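Local coordinates for protein N-terminal acetyltransferase B complex subunit MDM20 (Candida albicans, PDB 5K04) that probably serves as the non-catalytic auxiliary subunit of the NatB N-terminal acetyltransferase complex, an all-helical scaffold that holds the catalytic subunit NAT3, at residues S197-S205 against L218-S228; F245-L253 against N278-L286. All blocks are in the same frame, centred on the assembly; numbering follows the deposited sequence.

Interaction 1 (S197-S205 against L218-S228); sequences SKEIEQVLS and LYMKAMKENAS
The Tyr219 ring lies against Glu201 and Leu204: Leu204 CB meets its CD1 at 3.6 Å, approaching obliquely, and Glu201 O stands near CE1. Met223 SD sits 3.8 Å above the ring plane, over its centre, in a Met-aromatic contact from within the same helix, and Tyr235 meets the ring edge-to-face. The Asn226 amide is the second flat group, and both hydrogens of ND2 are used in its plane. One N-H points from Asn226 ND2 to Ser197 O at 2.9 Å, from above the carbonyl plane and on the opposite face from Glu201 N, which also donates to that oxygen. The other runs almost straight (175°) from ND2 to Glu201 OE1. The Glu201 carboxylate, nearly coplanar with the amide, receives this bond on the anti lone pair of OE1, while Ser228 OG donates to the syn lone pair at 2.6 Å. Glu201 arrives there because CG is anti to the backbone N (chi1 -180°) and the chain beyond is extended. Its other oxygen, OE2, accepts from a water that also bonds Tyr219 OH, so both carboxylate oxygens are held and the group is probably fixed in rotation. Beside this polar row, Ile200 CG2 rests on Ala222 CB at 3.7 Å, and the Ile200 side chain crosses that of Leu218 at about a right angle. Where helix 213-225 ends, Ala227 adopts positive phi in a Schellman motif. Segments 197-204 and 218-225, with 128° between their directions, are consistent with neighbouring helices of an alpha-alpha solenoid.

Interaction 2 (F245-L253 against N278-L286); sequences FDDFDTWKL and NISLLKIEL
Phe248 enters helix 277-289 as a knob in a hole formed by Asn278, Leu281, Leu282 and Glu285. Its CE1 lies 3.5 Å from Asn278 O, which stands at the ring edge, and 3.8 Å from Leu281 CB. Glu285 OE1 also comes to this edge, near CZ, with the carboxylate turned 75° from the ring. One turn on, Trp251 adds a second set of contacts. Ile279 CG1 covers one face of the indole, 3.9 Å from Trp251 CZ2, and Leu282 reaches across at about a right angle to bring its CD2 within 3.6 Å of Trp251 CE3. Leu282 can do this because its CG is anti to the backbone N (chi1 -171°), which carries both methyls toward Trp251.

Asp246 links the two sides through OD1, which accepts weak hydrogen bonds from Asn278 ND2 and, in the plane of the indole, from Trp251 NE1. The stronger polar partner of Asn278 ND2 is the backbone oxygen of Thr2 of the NAT3 chain. Asp247 N-caps helix 248-260: OD2 accepts from Thr250 OG1 at 2.7 Å and weakly from Thr250 N, fixing the turn from which Phe248 departs. At the far end a water accepts from Lys252 NZ at 3.0 Å and donates weakly to Glu285 OE1, an oxygen also bonded by Tyr318 OH.

Segments 248-253 and 278-286 run in broadly the same direction, 35° apart, consistent with the TPR-clan family of this region. Phe245, Asp247, Phe248 and Asp249 also meet the NAT3 chain, while helix 229-242 packs on Thr250 and Trp251 and helix 295-305 on Ser280 and Leu281.

Overall arrangement
Followed from the N terminus, the chain makes interaction 1 first, where helix 213-225 returns against helix 197-204; 12 residues separate segments 197-205 and 218-228. Helix 229-242 comes next, and interaction 2 then closes a longer loop by bringing helix 277-289 alongside helix 248-260; 24 residues, among them helix 265-269, separate its segments 245-253 and 278-286. The two loops are in series and neither nest nor cross. Their centres are 21 Å apart, yet they touch: Met220 and Lys224 of helix 213-225 pack on Thr250 and Leu253 of helix 248-260. Contacts thus run unbroken from helix 197-204 to helix 277-289, and NAT3 is reached at interaction 2.

Interaction 1 (S197-S205 against L218-S228)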
loop_
_atom_site.group_PDB
_atom_site.type_symbol
_atom_site.label_atom_id
_atom_site.label_comp_id
_atom_site.label_asym_id
_atom_site.label_seq_id
_atom_site.Cartn_x
_atom_site.Cartn_y
_atom_site.Cartn_z
ATOM N N SER A 197 -23.468 20.781 8.406
ATOM C CA SER A 197 -22.654 21.203 9.537
ATOM C C SER A 197 -23.524 21.785 10.651
ATOM O O SER A 197 -23.264 21.551 11.839
ATOM C CB SER A 197 -21.614 22.225 9.055
ATOM O OG SER A 197 -20.471 22.254 9.890
ATOM N N LYS A 198 -24.570 22.543 10.280
ATOM C CA LYS A 198 -25.488 23.097 11.274
ATOM C C LYS A 198 -26.228 21.992 12.008
ATOM O O LYS A 198 -26.380 22.039 13.237
ATOM C CB LYS A 198 -26.497 24.041 10.614
ATOM C CG LYS A 198 -25.912 25.326 10.080
ATOM C CD LYS A 198 -25.393 26.213 11.205
ATOM C CE LYS A 198 -26.485 27.106 11.778
ATOM N NZ LYS A 198 -25.918 28.185 12.660
ATOM N N GLU A 199 -26.706 20.992 11.264
ATOM C CA GLU A 199 -27.449 19.902 11.883
ATOM C C GLU A 199 -26.536 19.039 12.747
ATOM O O GLU A 199 -26.928 18.612 13.838
ATOM C CB GLU A 199 -28.137 19.071 10.796
ATOM C CG GLU A 199 -29.232 19.801 10.029
ATOM C CD GLU A 199 -29.677 19.039 8.776
ATOM O OE1 GLU A 199 -28.803 18.529 8.039
ATOM O OE2 GLU A 199 -30.902 18.949 8.539
ATOM N N ILE A 200 -25.308 18.796 12.281
ATOM C CA ILE A 200 -24.342 18.002 13.044
ATOM C C ILE A 200 -24.129 18.603 14.436
ATOM O O ILE A 200 -24.156 17.891 15.449
ATOM C CB ILE A 200 -23.018 17.886 12.264
ATOM C CG1 ILE A 200 -23.177 16.963 11.047
ATOM C CG2 ILE A 200 -21.898 17.405 13.166
ATOM C CD1 ILE A 200 -21.917 16.835 10.208
ATOM N N GLU A 201 -23.893 19.918 14.512
ATOM C CA GLU A 201 -23.693 20.550 15.819
ATOM C C GLU A 201 -24.921 20.382 16.699
ATOM O O GLU A 201 -24.815 20.041 17.884
ATOM C CB GLU A 201 -23.374 22.042 15.677
ATOM C CG GLU A 201 -23.165 22.690 17.054
ATOM C CD GLU A 201 -22.817 24.179 17.007
ATOM O OE1 GLU A 201 -22.821 24.773 15.899
ATOM O OE2 GLU A 201 -22.549 24.751 18.095
ATOM N N GLN A 202 -26.099 20.648 16.127
ATOM C CA GLN A 202 -27.347 20.514 16.864
ATOM C C GLN A 202 -27.542 19.079 17.355
ATOM O O GLN A 202 -27.925 18.858 18.506
ATOM C CB GLN A 202 -28.505 20.976 15.967
ATOM C CG GLN A 202 -29.854 20.958 16.613
ATOM C CD GLN A 202 -29.879 21.744 17.919
ATOM O OE1 GLN A 202 -29.315 22.834 18.014
ATOM N NE2 GLN A 202 -30.535 21.184 18.929
ATOM N N VAL A 203 -27.243 18.091 16.509
ATOM C CA VAL A 203 -27.409 16.692 16.900
ATOM C C VAL A 203 -26.393 16.304 17.967
ATOM O O VAL A 203 -26.755 15.817 19.043
ATOM C CB VAL A 203 -27.298 15.776 15.670
ATOM C CG1 VAL A 203 -27.298 14.298 16.096
ATOM C CG2 VAL A 203 -28.437 16.058 14.721
ATOM N N LEU A 204 -25.104 16.526 17.687
ATOM C CA LEU A 204 -24.054 16.085 18.599
ATOM C C LEU A 204 -24.090 16.814 19.942
ATOM O O LEU A 204 -23.577 16.285 20.930
ATOM C CB LEU A 204 -22.693 16.254 17.933
ATOM C CG LEU A 204 -22.461 15.326 16.740
ATOM C CD1 LEU A 204 -21.008 15.380 16.279
ATOM C CD2 LEU A 204 -22.866 13.881 17.108
ATOM N N SER A 205 -24.691 18.006 20.001
ATOM C CA SER A 205 -24.806 18.738 21.257
ATOM C C SER A 205 -25.850 18.137 22.187
ATOM O O SER A 205 -25.875 18.485 23.368
ATOM C CB SER A 205 -25.159 20.207 21.002
ATOM O OG SER A 205 -26.515 20.336 20.610
ATOM N N LEU A 218 -15.487 15.537 14.681
ATOM C CA LEU A 218 -16.567 15.989 13.815
ATOM C C LEU A 218 -17.350 17.125 14.466
ATOM O O LEU A 218 -17.719 18.098 13.801
ATOM C CB LEU A 218 -17.477 14.805 13.501
ATOM C CG LEU A 218 -18.596 15.063 12.494
ATOM C CD1 LEU A 218 -18.031 15.449 11.122
ATOM C CD2 LEU A 218 -19.496 13.841 12.396
ATOM N N TYR A 219 -17.599 17.016 15.774
ATOM C CA TYR A 219 -18.298 18.070 16.494
ATOM C C TYR A 219 -17.520 19.380 16.442
ATOM O O TYR A 219 -18.103 20.455 16.253
ATOM C CB TYR A 219 -18.528 17.623 17.939
ATOM C CG TYR A 219 -19.389 18.546 18.771
ATOM C CD1 TYR A 219 -20.551 19.109 18.263
ATOM C CD2 TYR A 219 -19.055 18.816 20.093
ATOM C CE1 TYR A 219 -21.334 19.946 19.052
ATOM C CE2 TYR A 219 -19.827 19.647 20.880
ATOM C CZ TYR A 219 -20.965 20.216 20.358
ATOM O OH TYR A 219 -21.734 21.052 21.140
ATOM N N MET A 220 -16.196 19.309 16.626
ATOM C CA MET A 220 -15.388 20.524 16.647
ATOM C C MET A 220 -15.303 21.143 15.256
ATOM O O MET A 220 -15.366 22.367 15.109
ATOM C CB MET A 220 -13.988 20.224 17.208
ATOM C CG MET A 220 -13.922 20.190 18.747
ATOM S SD MET A 220 -12.292 20.201 19.430
ATOM C CE MET A 220 -11.925 18.531 19.167
ATOM N N LYS A 221 -15.180 20.303 14.221
ATOM C CA LYS A 221 -15.144 20.795 12.849
ATOM C C LYS A 221 -16.453 21.479 12.474
ATOM O O LYS A 221 -16.453 22.512 11.793
ATOM C CB LYS A 221 -14.859 19.629 11.905
ATOM C CG LYS A 221 -14.921 19.985 10.452
ATOM C CD LYS A 221 -14.709 18.760 9.574
ATOM C CE LYS A 221 -14.745 19.180 8.112
ATOM N NZ LYS A 221 -14.649 18.032 7.196
ATOM N N ALA A 222 -17.573 20.913 12.922
ATOM C CA ALA A 222 -18.876 21.503 12.645
ATOM C C ALA A 222 -19.005 22.878 13.289
ATOM O O ALA A 222 -19.341 23.860 12.610
ATOM C CB ALA A 222 -19.976 20.556 13.125
ATOM N N MET A 223 -18.712 22.973 14.597
ATOM C CA MET A 223 -18.772 24.259 15.294
ATOM C C MET A 223 -17.920 25.309 14.608
ATOM O O MET A 223 -18.325 26.471 14.476
ATOM C CB MET A 223 -18.295 24.106 16.729
ATOM C CG MET A 223 -19.215 23.313 17.619
ATOM S SD MET A 223 -18.193 22.561 18.847
ATOM C CE MET A 223 -19.186 23.149 20.090
ATOM N N LYS A 224 -16.722 24.923 14.178
ATOM C CA LYS A 224 -15.865 25.872 13.485
ATOM C C LYS A 224 -16.522 26.346 12.198
ATOM O O LYS A 224 -16.571 27.549 11.924
ATOM C CB LYS A 224 -14.506 25.232 13.208
ATOM C CG LYS A 224 -13.468 26.180 12.639
ATOM C CD LYS A 224 -12.341 25.371 12.024
ATOM C CE LYS A 224 -11.269 26.253 11.411
ATOM N NZ LYS A 224 -10.254 25.373 10.762
ATOM N N GLU A 225 -17.058 25.406 11.409
ATOM C CA GLU A 225 -17.721 25.757 10.155
ATOM C C GLU A 225 -18.969 26.605 10.389
ATOM O O GLU A 225 -19.287 27.482 9.581
ATOM C CB GLU A 225 -18.076 24.485 9.374
ATOM C CG GLU A 225 -17.058 24.138 8.277
ATOM C CD GLU A 225 -17.079 22.663 7.875
ATOM O OE1 GLU A 225 -18.184 22.110 7.674
ATOM O OE2 GLU A 225 -15.983 22.061 7.771
ATOM N N ASN A 226 -19.694 26.357 11.483
ATOM C CA ASN A 226 -20.864 27.165 11.808
ATOM C C ASN A 226 -20.508 28.490 12.482
ATOM O O ASN A 226 -21.412 29.287 12.759
ATOM C CB ASN A 226 -21.816 26.384 12.718
ATOM C CG ASN A 226 -22.205 25.024 12.151
ATOM O OD1 ASN A 226 -22.165 24.800 10.930
ATOM N ND2 ASN A 226 -22.591 24.098 13.052
ATOM N N ALA A 227 -19.223 28.743 12.742
ATOM C CA ALA A 227 -18.773 29.926 13.487
ATOM C C ALA A 227 -19.360 29.941 14.894
ATOM O O ALA A 227 -19.689 31.001 15.435
ATOM C CB ALA A 227 -19.099 31.230 12.745
ATOM N N SER A 228 -19.516 28.749 15.476
ATOM C CA SER A 228 -20.010 28.589 16.848
ATOM C C SER A 228 -18.828 28.666 17.820
ATOM O O SER A 228 -18.437 27.696 18.479
ATOM C CB SER A 228 -20.772 27.275 16.982
ATOM O OG SER A 228 -21.773 27.180 15.991
HETATM O O HOH W 1 -22.862 23.360 20.171
#

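Interaction 2 (F245-L253 against N278-L286)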
loop_
_atom_site.group_PDB
_atom_site.type_symbol
_atom_site.label_atom_id
_atom_site.label_comp_id
_atom_site.label_asym_id
_atom_site.label_seq_id
_atom_site.Cartn_x
_atom_site.Cartn_y
_atom_site.Cartn_z
ATOM N N PHE A 245 -6.288 15.960 27.210
ATOM C CA PHE A 245 -6.198 15.530 25.829
ATOM C C PHE A 245 -4.854 15.934 25.216
ATOM O O PHE A 245 -4.138 15.084 24.673
ATOM C CB PHE A 245 -7.391 16.082 25.048
ATOM C CG PHE A 245 -7.550 15.467 23.701
ATOM C CD1 PHE A 245 -6.976 14.239 23.421
ATOM C CD2 PHE A 245 -8.234 16.136 22.698
ATOM C CE1 PHE A 245 -7.093 13.675 22.173
ATOM C CE2 PHE A 245 -8.360 15.582 21.451
ATOM C CZ PHE A 245 -7.781 14.345 21.184
ATOM N N ASP A 246 -4.468 17.204 25.344
ATOM C CA ASP A 246 -3.158 17.718 24.882
ATOM C C ASP A 246 -2.957 17.460 23.389
ATOM O O ASP A 246 -2.057 16.732 22.964
ATOM C CB ASP A 246 -1.987 17.145 25.679
ATOM C CG ASP A 246 -0.641 17.798 25.293
ATOM O OD1 ASP A 246 -0.641 18.867 24.648
ATOM O OD2 ASP A 246 0.423 17.233 25.623
ATOM N N ASP A 247 -3.812 18.106 22.600
ATOM C CA ASP A 247 -3.982 17.832 21.178
ATOM C C ASP A 247 -3.778 19.127 20.399
ATOM O O ASP A 247 -4.531 20.092 20.585
ATOM C CB ASP A 247 -5.375 17.252 20.944
ATOM C CG ASP A 247 -5.564 16.730 19.563
ATOM O OD1 ASP A 247 -4.956 15.688 19.231
ATOM O OD2 ASP A 247 -6.362 17.347 18.829
ATOM N N PHE A 248 -2.759 19.152 19.532
ATOM C CA PHE A 248 -2.379 20.408 18.889
ATOM C C PHE A 248 -3.532 20.997 18.077
ATOM O O PHE A 248 -3.830 22.189 18.188
ATOM C CB PHE A 248 -1.151 20.211 18.008
ATOM C CG PHE A 248 -0.520 21.502 17.566
ATOM C CD1 PHE A 248 -0.028 22.400 18.505
ATOM C CD2 PHE A 248 -0.414 21.823 16.225
ATOM C CE1 PHE A 248 0.562 23.597 18.109
ATOM C CE2 PHE A 248 0.179 23.023 15.820
ATOM C CZ PHE A 248 0.661 23.910 16.762
ATOM N N ASP A 249 -4.188 20.174 17.253
ATOM C CA ASP A 249 -5.328 20.654 16.479
ATOM C C ASP A 249 -6.399 21.253 17.388
ATOM O O ASP A 249 -7.011 22.274 17.055
ATOM C CB ASP A 249 -5.902 19.511 15.641
ATOM C CG ASP A 249 -4.987 19.098 14.497
ATOM O OD1 ASP A 249 -3.915 19.712 14.331
ATOM O OD2 ASP A 249 -5.346 18.160 13.754
ATOM N N THR A 250 -6.611 20.647 18.559
ATOM C CA THR A 250 -7.590 21.167 19.506
ATOM C C THR A 250 -7.104 22.456 20.169
ATOM O O THR A 250 -7.920 23.334 20.486
ATOM C CB THR A 250 -7.913 20.100 20.559
ATOM O OG1 THR A 250 -8.289 18.879 19.900
ATOM C CG2 THR A 250 -9.064 20.565 21.468
ATOM N N TRP A 251 -5.786 22.598 20.362
ATOM C CA TRP A 251 -5.238 23.843 20.895
ATOM C C TRP A 251 -5.450 24.987 19.917
ATOM O O TRP A 251 -5.806 26.104 20.319
ATOM C CB TRP A 251 -3.744 23.699 21.196
ATOM C CG TRP A 251 -3.369 23.040 22.520
ATOM C CD1 TRP A 251 -2.760 21.821 22.689
ATOM C CD2 TRP A 251 -3.535 23.583 23.839
ATOM N NE1 TRP A 251 -2.549 21.574 24.024
ATOM C CE2 TRP A 251 -3.021 22.638 24.750
ATOM C CE3 TRP A 251 -4.084 24.767 24.338
ATOM C CZ2 TRP A 251 -3.034 22.846 26.128
ATOM C CZ3 TRP A 251 -4.096 24.970 25.701
ATOM C CH2 TRP A 251 -3.573 24.015 26.582
ATOM N N LYS A 252 -5.235 24.727 18.629
ATOM C CA LYS A 252 -5.378 25.778 17.628
ATOM C C LYS A 252 -6.817 26.265 17.550
ATOM O O LYS A 252 -7.067 27.475 17.479
ATOM C CB LYS A 252 -4.901 25.271 16.268
ATOM C CG LYS A 252 -3.394 25.013 16.207
ATOM C CD LYS A 252 -3.008 24.084 15.041
ATOM C CE LYS A 252 -3.172 24.756 13.691
ATOM N NZ LYS A 252 -2.832 23.825 12.588
ATOM N N LEU A 253 -7.777 25.334 17.570
ATOM C CA LEU A 253 -9.182 25.725 17.617
ATOM C C LEU A 253 -9.486 26.540 18.872
ATOM O O LEU A 253 -10.283 27.483 18.824
ATOM C CB LEU A 253 -10.069 24.481 17.549
ATOM C CG LEU A 253 -10.058 23.677 16.236
ATOM C CD1 LEU A 253 -11.086 22.553 16.296
ATOM C CD2 LEU A 253 -10.331 24.522 15.013
ATOM N N ASN A 278 3.594 21.026 22.502
ATOM C CA ASN A 278 2.443 21.585 21.797
ATOM C C ASN A 278 2.176 23.029 22.207
ATOM O O ASN A 278 1.786 23.854 21.373
ATOM C CB ASN A 278 1.213 20.726 22.049
ATOM C CG ASN A 278 1.148 19.506 21.131
ATOM O OD1 ASN A 278 1.878 19.412 20.137
ATOM N ND2 ASN A 278 0.259 18.573 21.459
ATOM N N ILE A 279 2.375 23.350 23.486
ATOM C CA ILE A 279 2.142 24.716 23.941
ATOM C C ILE A 279 3.257 25.635 23.449
ATOM O O ILE A 279 3.020 26.812 23.150
ATOM C CB ILE A 279 2.012 24.747 25.475
ATOM C CG1 ILE A 279 0.707 24.095 25.912
ATOM C CG2 ILE A 279 2.142 26.179 26.032
ATOM C CD1 ILE A 279 0.589 23.992 27.426
ATOM N N SER A 280 4.477 25.108 23.323
ATOM C CA SER A 280 5.582 25.918 22.827
ATOM C C SER A 280 5.362 26.304 21.375
ATOM O O SER A 280 5.592 27.453 20.989
ATOM C CB SER A 280 6.892 25.161 23.005
ATOM O OG SER A 280 7.178 25.018 24.383
ATOM N N LEU A 281 4.882 25.359 20.564
ATOM C CA LEU A 281 4.527 25.674 19.185
ATOM C C LEU A 281 3.290 26.557 19.132
ATOM O O LEU A 281 3.185 27.435 18.266
ATOM C CB LEU A 281 4.293 24.389 18.385
ATOM C CG LEU A 281 5.535 23.568 18.042
ATOM C CD1 LEU A 281 5.171 22.311 17.282
ATOM C CD2 LEU A 281 6.534 24.389 17.247
ATOM N N LEU A 282 2.347 26.337 20.050
ATOM C CA LEU A 282 1.110 27.112 20.032
ATOM C C LEU A 282 1.388 28.591 20.228
ATOM O O LEU A 282 0.716 29.438 19.630
ATOM C CB LEU A 282 0.160 26.615 21.113
ATOM C CG LEU A 282 -1.243 27.211 21.045
ATOM C CD1 LEU A 282 -1.955 26.709 19.794
ATOM C CD2 LEU A 282 -2.029 26.854 22.303
ATOM N N LYS A 283 2.389 28.916 21.061
ATOM C CA LYS A 283 2.751 30.310 21.312
ATOM C C LYS A 283 3.167 31.009 20.026
ATOM O O LYS A 283 2.886 32.202 19.846
ATOM C CB LYS A 283 3.866 30.376 22.352
ATOM C CG LYS A 283 3.368 30.161 23.764
ATOM C CD LYS A 283 4.471 30.324 24.787
ATOM C CE LYS A 283 3.937 30.171 26.215
ATOM N NZ LYS A 283 3.081 31.316 26.680
ATOM N N ILE A 284 3.806 30.269 19.114
ATOM C CA ILE A 284 4.060 30.777 17.769
ATOM C C ILE A 284 2.749 30.986 17.032
ATOM O O ILE A 284 2.529 32.026 16.398
ATOM C CB ILE A 284 4.974 29.817 16.991
ATOM C CG1 ILE A 284 6.200 29.450 17.834
ATOM C CG2 ILE A 284 5.386 30.466 15.682
ATOM C CD1 ILE A 284 7.114 28.445 17.182
ATOM N N GLU A 285 1.870 29.986 17.086
ATOM C CA GLU A 285 0.570 30.091 16.433
ATOM C C GLU A 285 -0.259 31.224 17.035
ATOM O O GLU A 285 -1.081 31.835 16.341
ATOM C CB GLU A 285 -0.167 28.756 16.547
ATOM C CG GLU A 285 -1.038 28.408 15.338
ATOM C CD GLU A 285 -0.269 27.771 14.198
ATOM O OE1 GLU A 285 0.634 26.949 14.469
ATOM O OE2 GLU A 285 -0.578 28.093 13.027
ATOM N N LEU A 286 -0.038 31.536 18.314
ATOM C CA LEU A 286 -0.816 32.585 18.960
ATOM C C LEU A 286 -0.287 33.962 18.586
ATOM O O LEU A 286 -1.070 34.904 18.443
ATOM C CB LEU A 286 -0.818 32.383 20.477
ATOM C CG LEU A 286 -1.636 33.382 21.311
ATOM C CD1 LEU A 286 -3.125 33.221 21.054
ATOM C CD2 LEU A 286 -1.317 33.269 22.807
HETATM O O HOH W 2 0.070 24.440 12.352
#